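Local atomic coordinates of fructosyl amine: oxygen oxidoreductase (Aspergillus fumigatus, PDB entry 3DJE), a protein that catalyses the oxidative deglycation of fructosyl amino acids, using bound FAD as its redox cofactor and molecular oxygen as oxidant. Residues T19-H24 / F214-A219; P42-A47 / P299-Q304; S355-C360 / V378-G383. One frame throughout, in Å; residues are numbered along the deposited sequence. Where two conformers were deposited one is given.

Overall arrangement
The chain opens with the Rossmann-type core of the FAD domain. Helix 16-27 supplies the first half of contact 1 and the loop 42-47, beyond strand 33-37, the first half of contact 2. Contact 1 closes when strand 212-215 returns beside strand 9-12; contact 2 closes only at 299-304, so the two cross. They touch through Ala219 and Pro299, and both reach FAD. Contact 3 follows in series as a short closure, folding helix 373-382 back over strand 356-360. This strand adjoins 212-215, where Leu215 probably hydrogen-bonds Val357 and Gly359, joining contacts 1 and 3 in one sheet. Contacts 2 and 3 remain apart, their centres about 26 Å from each other.

Contact 1: T19-H24 / F214-A219. With FAD (flavin-adenine dinucleotide), chain C.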
# COMPACT_ATOMS: atom_id res chain seq x y z
N THR A 19 -1.64 -5.07 -11.48
CA THR A 19 -2.37 -4.26 -12.45
C THR A 19 -1.42 -3.28 -13.16
O THR A 19 -1.49 -3.13 -14.40
CB THR A 19 -3.58 -3.56 -11.83
OG1 THR A 19 -4.52 -4.56 -11.44
CG2 THR A 19 -4.26 -2.62 -12.83
N SER A 20 -0.53 -2.64 -12.40
CA SER A 20 0.46 -1.74 -13.01
C SER A 20 1.29 -2.48 -14.07
O SER A 20 1.53 -1.98 -15.20
CB SER A 20 1.40 -1.15 -11.96
OG SER A 20 2.10 -0.06 -12.52
N THR A 21 1.72 -3.68 -13.70
CA THR A 21 2.50 -4.52 -14.59
C THR A 21 1.70 -4.88 -15.85
O THR A 21 2.23 -4.78 -16.97
CB THR A 21 3.03 -5.77 -13.87
OG1 THR A 21 3.83 -5.35 -12.75
CG2 THR A 21 3.93 -6.57 -14.80
N ALA A 22 0.44 -5.28 -15.67
CA ALA A 22 -0.43 -5.61 -16.81
C ALA A 22 -0.56 -4.44 -17.77
O ALA A 22 -0.42 -4.59 -18.99
CB ALA A 22 -1.79 -6.06 -16.31
N LEU A 23 -0.80 -3.25 -17.21
CA LEU A 23 -0.94 -2.03 -17.99
C LEU A 23 0.31 -1.73 -18.78
O LEU A 23 0.24 -1.45 -19.99
CB LEU A 23 -1.29 -0.86 -17.06
CG LEU A 23 -1.41 0.50 -17.78
CD1 LEU A 23 -2.56 0.47 -18.80
CD2 LEU A 23 -1.58 1.62 -16.73
N HIS A 24 1.47 -1.79 -18.10
CA HIS A 24 2.72 -1.46 -18.77
C HIS A 24 3.15 -2.50 -19.79
O HIS A 24 3.69 -2.13 -20.84
CB HIS A 24 3.79 -1.08 -17.77
CG HIS A 24 3.55 0.26 -17.16
ND1 HIS A 24 3.74 1.43 -17.86
CD2 HIS A 24 3.08 0.62 -15.94
CE1 HIS A 24 3.43 2.46 -17.09
NE2 HIS A 24 3.02 1.99 -15.92
N PHE A 214 5.02 -13.46 -13.44
CA PHE A 214 5.25 -12.37 -12.52
C PHE A 214 4.49 -12.66 -11.23
O PHE A 214 3.30 -12.91 -11.28
CB PHE A 214 4.71 -11.05 -13.07
CG PHE A 214 5.41 -10.57 -14.33
CD1 PHE A 214 6.40 -9.59 -14.26
CD2 PHE A 214 5.05 -11.08 -15.57
CE1 PHE A 214 7.03 -9.12 -15.42
CE2 PHE A 214 5.68 -10.61 -16.74
CZ PHE A 214 6.67 -9.63 -16.65
N LEU A 215 5.19 -12.61 -10.10
CA LEU A 215 4.55 -12.82 -8.82
C LEU A 215 4.28 -11.46 -8.17
O LEU A 215 5.20 -10.78 -7.73
CB LEU A 215 5.41 -13.73 -7.94
CG LEU A 215 4.85 -14.09 -6.57
CD1 LEU A 215 3.46 -14.73 -6.72
CD2 LEU A 215 5.80 -15.03 -5.86
N CYS A 216 3.00 -11.10 -8.14
CA CYS A 216 2.55 -9.80 -7.64
C CYS A 216 1.38 -9.98 -6.67
O CYS A 216 0.39 -9.27 -6.72
CB CYS A 216 2.10 -8.92 -8.82
SG CYS A 216 3.44 -8.50 -9.94
N ALA A 217 1.53 -10.95 -5.77
CA ALA A 217 0.46 -11.32 -4.86
C ALA A 217 0.49 -10.60 -3.49
O ALA A 217 -0.20 -11.02 -2.54
CB ALA A 217 0.46 -12.85 -4.68
N GLY A 218 1.28 -9.53 -3.39
CA GLY A 218 1.27 -8.69 -2.21
C GLY A 218 1.60 -9.47 -0.96
O GLY A 218 2.58 -10.23 -0.94
N ALA A 219 0.78 -9.29 0.08
CA ALA A 219 1.03 -9.95 1.37
C ALA A 219 1.00 -11.48 1.28
O ALA A 219 1.50 -12.14 2.18
CB ALA A 219 0.03 -9.47 2.42
PA FAD C . -2.13 -5.79 -3.32
O1A FAD C . -2.61 -4.58 -3.99
O2A FAD C . -2.65 -6.12 -1.96
O5B FAD C . -2.41 -6.96 -4.34
C5B FAD C . -2.20 -8.34 -4.03
C4B FAD C . -3.13 -9.15 -4.95
O4B FAD C . -2.70 -10.51 -4.75
C3B FAD C . -4.57 -9.04 -4.40
O3B FAD C . -5.46 -8.49 -5.38
C2B FAD C . -4.90 -10.51 -4.09
O2B FAD C . -6.28 -10.86 -4.42
C1B FAD C . -3.85 -11.27 -4.95
N9A FAD C . -3.80 -12.69 -4.47
C8A FAD C . -3.85 -13.16 -3.21
N7A FAD C . -3.84 -14.51 -3.24
C5A FAD C . -3.79 -14.88 -4.52
C6A FAD C . -3.78 -16.12 -5.17
N6A FAD C . -3.83 -17.27 -4.45
N1A FAD C . -3.72 -16.15 -6.52
C2A FAD C . -3.68 -15.03 -7.24
N3A FAD C . -3.69 -13.82 -6.65
C4A FAD C . -3.75 -13.74 -5.30
N1 FAD C . 0.57 3.24 0.09
C2 FAD C . 0.74 4.54 -0.38
O2 FAD C . 1.48 4.80 -1.33
N3 FAD C . 0.04 5.58 0.25
C4 FAD C . -0.79 5.35 1.34
O4 FAD C . -1.39 6.29 1.87
C4X FAD C . -0.93 4.03 1.81
N5 FAD C . -1.75 3.77 2.91
C5X FAD C . -2.02 2.45 3.25
C6 FAD C . -3.00 2.20 4.21
C7 FAD C . -3.33 0.89 4.55
C7M FAD C . -4.40 0.68 5.63
C8 FAD C . -2.70 -0.18 3.91
C8M FAD C . -3.13 -1.63 4.24
C9 FAD C . -1.73 0.08 2.94
C9A FAD C . -1.39 1.39 2.59
N10 FAD C . -0.41 1.68 1.63
C10 FAD C . -0.25 3.00 1.18
C1' FAD C . 0.43 0.62 1.07
C2' FAD C . -0.15 0.13 -0.26
O2' FAD C . -1.58 0.01 -0.15
C3' FAD C . 0.47 -1.22 -0.61
O3' FAD C . 1.90 -1.14 -0.44
C4' FAD C . 0.20 -1.62 -2.06
O4' FAD C . -1.16 -1.42 -2.42
C5' FAD C . 0.55 -3.10 -2.24
O5' FAD C . 0.36 -3.48 -3.62
P FAD C . 0.58 -5.00 -4.07
O1P FAD C . 1.93 -5.45 -3.62
O2P FAD C . 0.21 -5.05 -5.50
O3P FAD C . -0.52 -5.84 -3.24
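Segment 19-24, within helix 16-27, and the end of strand 212-215 come closest at Thr21 and Phe214, whose CA atoms are 8.6 Å apart, and no hydrogen bond links the two segments. This is helix-on-sheet packing in a Rossmann-type dinucleotide fold: strand 212-215 pairs with strand 9-12, which leads into a glycine-rich sequence (Gly13, Gly15, Gly18) consistent with the GxGxxG motif, and helix 16-27 begins within that sequence. Thr21 carries most of the contact. Its methyl CG2 sits over one face of the Phe214 ring as a CH-pi contact, 4.2 Å from the ring centroid and 20° off the normal. The methyl is displaced toward the ring's rim, with Phe214 CD1 the nearest atom at 3.9 Å. The torsion that holds CG2 anti to the backbone N lays OG1 beside that N, where the hydroxyl hydrogen-bonds Trp17 O one turn back; the polar end is thus satisfied within the helix while the methyl meets the aromatic face. Ile377 and Met381 of helix 373-382 also pack on Phe214. One residue past the strand, Cys216 brings SG to 4.2 Å from Thr21 OG1, plain packing. The chain then runs along the cofactor. Gly218, at a positive phi of 58° and with no side chain, sets CA 3.5 Å from FAD O3P, and Ala217 CA lies 3.3 Å from FAD O4B.

Contact 2: P42-A47 / P299-Q304; sequences PSAISA and PFEKTQ. With FAD (flavin-adenine dinucleotide), chain C.
Two irregular loops approach each other most closely at Ile45 and Glu301, whose CA atoms are 6.3 Å apart, and no hydrogen bond joins them. Segment 42-47 folds as a type I beta turn from Ser43 to Ser46 overlapped by an ST turn, in which Ser43 OG accepts a bond from Ile45 N; it belongs to the FAD-binding part of the fold. Segment 299-304 arrives from the loop between strand 295-297 and helix 307-320. The meeting is apolar on the Ile45 side: its CG2 branch presses on the aliphatic stem of Glu301, 3.7 Å from CB and slightly farther from CG, the two side chains crossing at about a right angle. With CG anti to the backbone N (chi1 -176°) and the chain extended beyond, Glu301 carries its carboxylate past Ile45 to Ala44, where OE2 lies 3.8 Å from CB. The other oxygen, OE1, is hydrogen-bonded to Tyr39 OH, so the carboxylate has a polar partner outside the two loops.

The two branches of Ile45 meet different partners: CG2 faces Glu301, and CG1 turns to the adenosine ribose, 3.4 Å from FAD O2B. The serines on either side of the Ala44-Ile45 pair hold the cofactor. Ser43 OG, already an acceptor for Ile45 N, donates to FAD O2B over 3.1 Å, so one hydroxyl ties the turn to the ribose. Ser46 OG gives a 2.7 Å bond to FAD O1A and is also hydrogen-bonded to Gly48 N. The pyrophosphate is gripped again by the next residue, Ala47 N donating to FAD O2A at 2.8 Å with a nearly straight N-H...O angle of 166°.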
# COMPACT_ATOMS: atom_id res chain seq x y z
N PRO A 42 -12.18 -4.61 -8.29
CA PRO A 42 -10.99 -4.48 -7.44
C PRO A 42 -11.02 -5.45 -6.27
O PRO A 42 -12.04 -5.57 -5.59
CB PRO A 42 -11.08 -3.03 -6.93
CG PRO A 42 -12.58 -2.76 -6.89
CD PRO A 42 -13.24 -3.66 -7.92
N SER A 43 -9.92 -6.16 -6.06
CA SER A 43 -9.93 -7.23 -5.08
C SER A 43 -10.22 -6.72 -3.67
O SER A 43 -9.62 -5.73 -3.24
CB SER A 43 -8.59 -7.94 -5.07
OG SER A 43 -8.53 -8.82 -3.98
N ALA A 44 -11.07 -7.44 -2.95
CA ALA A 44 -11.39 -7.09 -1.56
C ALA A 44 -10.20 -7.22 -0.62
O ALA A 44 -10.20 -6.59 0.45
CB ALA A 44 -12.55 -7.91 -1.06
N ILE A 45 -9.19 -8.00 -1.01
CA ILE A 45 -7.96 -8.13 -0.21
C ILE A 45 -6.77 -7.36 -0.78
O ILE A 45 -5.64 -7.44 -0.25
CB ILE A 45 -7.57 -9.61 0.08
CG1 ILE A 45 -7.26 -10.37 -1.20
CG2 ILE A 45 -8.68 -10.31 0.89
CD1 ILE A 45 -6.49 -11.69 -0.97
N SER A 46 -6.99 -6.62 -1.86
CA SER A 46 -5.94 -5.73 -2.32
C SER A 46 -5.79 -4.55 -1.37
O SER A 46 -6.77 -3.86 -1.07
CB SER A 46 -6.20 -5.24 -3.75
OG SER A 46 -5.30 -4.17 -4.06
N ALA A 47 -4.56 -4.29 -0.96
CA ALA A 47 -4.25 -3.08 -0.20
C ALA A 47 -4.60 -1.81 -0.98
O ALA A 47 -4.78 -0.75 -0.38
CB ALA A 47 -2.79 -3.08 0.20
N PRO A 299 -1.68 -13.94 5.97
CA PRO A 299 -2.76 -12.97 5.84
C PRO A 299 -4.14 -13.62 5.84
O PRO A 299 -4.28 -14.80 5.49
CB PRO A 299 -2.51 -12.31 4.48
CG PRO A 299 -1.27 -12.87 3.96
CD PRO A 299 -0.90 -14.08 4.73
N PHE A 300 -5.14 -12.86 6.26
CA PHE A 300 -6.53 -13.27 6.15
C PHE A 300 -7.42 -12.05 5.95
O PHE A 300 -7.06 -10.94 6.34
CB PHE A 300 -6.98 -14.07 7.38
CG PHE A 300 -6.90 -13.30 8.68
CD1 PHE A 300 -8.01 -12.62 9.17
CD2 PHE A 300 -5.72 -13.28 9.41
CE1 PHE A 300 -7.95 -11.91 10.38
CE2 PHE A 300 -5.64 -12.56 10.62
CZ PHE A 300 -6.77 -11.88 11.10
N GLU A 301 -8.58 -12.27 5.34
CA GLU A 301 -9.56 -11.20 5.11
C GLU A 301 -10.41 -10.99 6.37
O GLU A 301 -10.88 -11.96 6.98
CB GLU A 301 -10.47 -11.54 3.92
CG GLU A 301 -11.44 -10.41 3.59
CD GLU A 301 -12.48 -10.73 2.51
OE1 GLU A 301 -12.59 -11.90 2.05
OE2 GLU A 301 -13.19 -9.78 2.14
N LYS A 302 -10.58 -9.73 6.76
CA LYS A 302 -11.53 -9.40 7.83
C LYS A 302 -12.07 -7.99 7.67
O LYS A 302 -11.32 -7.01 7.59
CB LYS A 302 -10.91 -9.61 9.22
CG LYS A 302 -11.96 -9.56 10.34
CD LYS A 302 -11.77 -10.65 11.37
CE LYS A 302 -12.94 -10.68 12.33
NZ LYS A 302 -14.02 -11.61 11.88
N THR A 303 -13.39 -7.89 7.61
CA THR A 303 -14.07 -6.63 7.44
C THR A 303 -14.48 -6.08 8.83
O THR A 303 -15.62 -5.63 9.04
CB THR A 303 -15.26 -6.77 6.45
OG1 THR A 303 -14.84 -7.54 5.31
CG2 THR A 303 -15.68 -5.42 5.95
N GLN A 304 -13.52 -6.09 9.75
CA GLN A 304 -13.65 -5.52 11.08
C GLN A 304 -12.25 -5.10 11.48
O GLN A 304 -11.27 -5.44 10.82
CB GLN A 304 -14.16 -6.54 12.11
CG GLN A 304 -15.56 -7.14 11.88
CD GLN A 304 -16.70 -6.12 11.87
OE1 GLN A 304 -16.53 -4.97 12.26
NE2 GLN A 304 -17.87 -6.55 11.40
PA FAD C . -2.13 -5.79 -3.32
O1A FAD C . -2.61 -4.58 -3.99
O2A FAD C . -2.65 -6.12 -1.96
O5B FAD C . -2.41 -6.96 -4.34
C5B FAD C . -2.20 -8.34 -4.03
C4B FAD C . -3.13 -9.15 -4.95
O4B FAD C . -2.70 -10.51 -4.75
C3B FAD C . -4.57 -9.04 -4.40
O3B FAD C . -5.46 -8.49 -5.38
C2B FAD C . -4.90 -10.51 -4.09
O2B FAD C . -6.28 -10.86 -4.42
C1B FAD C . -3.85 -11.27 -4.95
N9A FAD C . -3.80 -12.69 -4.47
C8A FAD C . -3.85 -13.16 -3.21
N7A FAD C . -3.84 -14.51 -3.24
C5A FAD C . -3.79 -14.88 -4.52
C6A FAD C . -3.78 -16.12 -5.17
N6A FAD C . -3.83 -17.27 -4.45
N1A FAD C . -3.72 -16.15 -6.52
C2A FAD C . -3.68 -15.03 -7.24
N3A FAD C . -3.69 -13.82 -6.65
C4A FAD C . -3.75 -13.74 -5.30
N1 FAD C . 0.57 3.24 0.09
C2 FAD C . 0.74 4.54 -0.38
O2 FAD C . 1.48 4.80 -1.33
N3 FAD C . 0.04 5.58 0.25
C4 FAD C . -0.79 5.35 1.34
O4 FAD C . -1.39 6.29 1.87
C4X FAD C . -0.93 4.03 1.81
N5 FAD C . -1.75 3.77 2.91
C5X FAD C . -2.02 2.45 3.25
C6 FAD C . -3.00 2.20 4.21
C7 FAD C . -3.33 0.89 4.55
C7M FAD C . -4.40 0.68 5.63
C8 FAD C . -2.70 -0.18 3.91
C8M FAD C . -3.13 -1.63 4.24
C9 FAD C . -1.73 0.08 2.94
C9A FAD C . -1.39 1.39 2.59
N10 FAD C . -0.41 1.68 1.63
C10 FAD C . -0.25 3.00 1.18
C1' FAD C . 0.43 0.62 1.07
C2' FAD C . -0.15 0.13 -0.26
O2' FAD C . -1.58 0.01 -0.15
C3' FAD C . 0.47 -1.22 -0.61
O3' FAD C . 1.90 -1.14 -0.44
C4' FAD C . 0.20 -1.62 -2.06
O4' FAD C . -1.16 -1.42 -2.42
C5' FAD C . 0.55 -3.10 -2.24
O5' FAD C . 0.36 -3.48 -3.62
P FAD C . 0.58 -5.00 -4.07
O1P FAD C . 1.93 -5.45 -3.62
O2P FAD C . 0.21 -5.05 -5.50
O3P FAD C . -0.52 -5.84 -3.24

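Contact 3: S355-C360 / V378-G383; sequences SLVLGC and VDAMEG
Val357, near the start of strand 356-360, spreads its two methyls over adjacent residues of helix 373-382. CG2 rests against the stem of Met381, 3.8 Å from CB and about as close to CA, while CG1 lies 4.2 Å from Ala380 CB. The split follows from chi1: with CG1 anti to the backbone N (-176°), CG2 is left anti to the carbonyl carbon, and each branch meets its own helical neighbour. Met381, present as selenomethionine, touches Val357 only through the base of its side chain, which crosses the valine at about a right angle; its outer end leads elsewhere. Phe214 of the adjoining strand packs on Val357, continuing this buried apolar layer across the sheet. The helix ends just beyond, in a Schellman motif at Gly383, whose N bonds to Ala380 O over 3.3 Å. Asp379 and Glu382 of the same helix both form salt bridges with Arg28. The segment joining strand to helix includes Gly366, Phe367 and Lys368, which bind FAD. A strand of the parallel part of the sheet, followed by a loop and a helix that packs back on that sheet, is an arrangement of the Rossmann-type FAD domain, consistent with this oxidoreductase family.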
# COMPACT_ATOMS: atom_id res chain seq x y z
N SER A 355 12.49 -18.02 -15.35
CA SER A 355 11.27 -17.50 -15.95
C SER A 355 10.43 -16.69 -14.97
O SER A 355 9.39 -16.17 -15.35
CB SER A 355 10.42 -18.66 -16.50
OG SER A 355 11.14 -19.42 -17.47
N LEU A 356 10.88 -16.61 -13.71
CA LEU A 356 10.11 -15.92 -12.66
C LEU A 356 10.58 -14.49 -12.43
O LEU A 356 11.79 -14.24 -12.34
CB LEU A 356 10.18 -16.71 -11.35
CG LEU A 356 9.39 -16.16 -10.15
CD1 LEU A 356 7.90 -16.17 -10.42
CD2 LEU A 356 9.72 -16.94 -8.87
N VAL A 357 9.62 -13.57 -12.34
CA VAL A 357 9.89 -12.17 -12.01
C VAL A 357 9.11 -11.82 -10.74
O VAL A 357 7.92 -12.12 -10.65
CB VAL A 357 9.46 -11.22 -13.15
CG1 VAL A 357 9.85 -9.77 -12.82
CG2 VAL A 357 10.13 -11.63 -14.47
N LEU A 358 9.79 -11.21 -9.78
CA LEU A 358 9.19 -10.78 -8.53
C LEU A 358 8.78 -9.32 -8.64
O LEU A 358 9.56 -8.50 -9.10
CB LEU A 358 10.20 -10.90 -7.36
CG LEU A 358 10.59 -12.29 -6.85
CD1 LEU A 358 9.40 -13.25 -6.83
CD2 LEU A 358 11.74 -12.85 -7.66
N GLY A 359 7.57 -9.00 -8.21
CA GLY A 359 7.19 -7.60 -8.06
C GLY A 359 6.47 -7.46 -6.75
O GLY A 359 5.24 -7.49 -6.70
N CYS A 360 7.24 -7.37 -5.67
CA CYS A 360 6.63 -7.33 -4.34
C CYS A 360 7.48 -6.62 -3.30
O CYS A 360 8.35 -5.82 -3.64
CB CYS A 360 6.23 -8.72 -3.86
SG CYS A 360 7.58 -9.85 -3.94
N VAL A 378 8.43 -4.62 -15.54
CA VAL A 378 8.69 -5.05 -16.94
C VAL A 378 10.19 -4.93 -17.26
O VAL A 378 10.78 -5.82 -17.87
CB VAL A 378 7.80 -4.33 -17.96
CG1 VAL A 378 8.15 -4.78 -19.40
CG2 VAL A 378 6.33 -4.65 -17.69
N ASP A 379 10.82 -3.83 -16.84
CA ASP A 379 12.26 -3.68 -17.02
C ASP A 379 13.03 -4.86 -16.41
O ASP A 379 13.99 -5.35 -17.00
CB ASP A 379 12.75 -2.37 -16.41
CG ASP A 379 12.42 -1.16 -17.29
OD1 ASP A 379 12.00 -1.30 -18.47
OD2 ASP A 379 12.62 -0.03 -16.78
N ALA A 380 12.60 -5.33 -15.25
CA ALA A 380 13.25 -6.47 -14.62
C ALA A 380 13.15 -7.71 -15.52
O ALA A 380 14.13 -8.41 -15.72
CB ALA A 380 12.66 -6.74 -13.24
N MSE A 381 11.96 -7.96 -16.06
CA MSE A 381 11.79 -9.10 -16.97
C MSE A 381 12.73 -8.97 -18.16
O MSE A 381 13.40 -9.94 -18.54
CB MSE A 381 10.34 -9.23 -17.46
CG MSE A 381 10.13 -10.50 -18.29
SE MSE A 381 8.60 -10.51 -19.51
CE MSE A 381 8.90 -8.84 -20.46
N GLU A 382 12.81 -7.76 -18.71
CA GLU A 382 13.57 -7.52 -19.94
C GLU A 382 15.07 -7.30 -19.72
O GLU A 382 15.83 -7.22 -20.69
CB GLU A 382 12.97 -6.33 -20.70
CG GLU A 382 11.56 -6.57 -21.20
CD GLU A 382 11.01 -5.40 -22.01
OE1 GLU A 382 11.63 -4.32 -21.98
OE2 GLU A 382 9.95 -5.56 -22.65
N GLY A 383 15.49 -7.22 -18.46
CA GLY A 383 16.90 -6.97 -18.11
C GLY A 383 17.37 -5.54 -18.32
O GLY A 383 18.55 -5.32 -18.64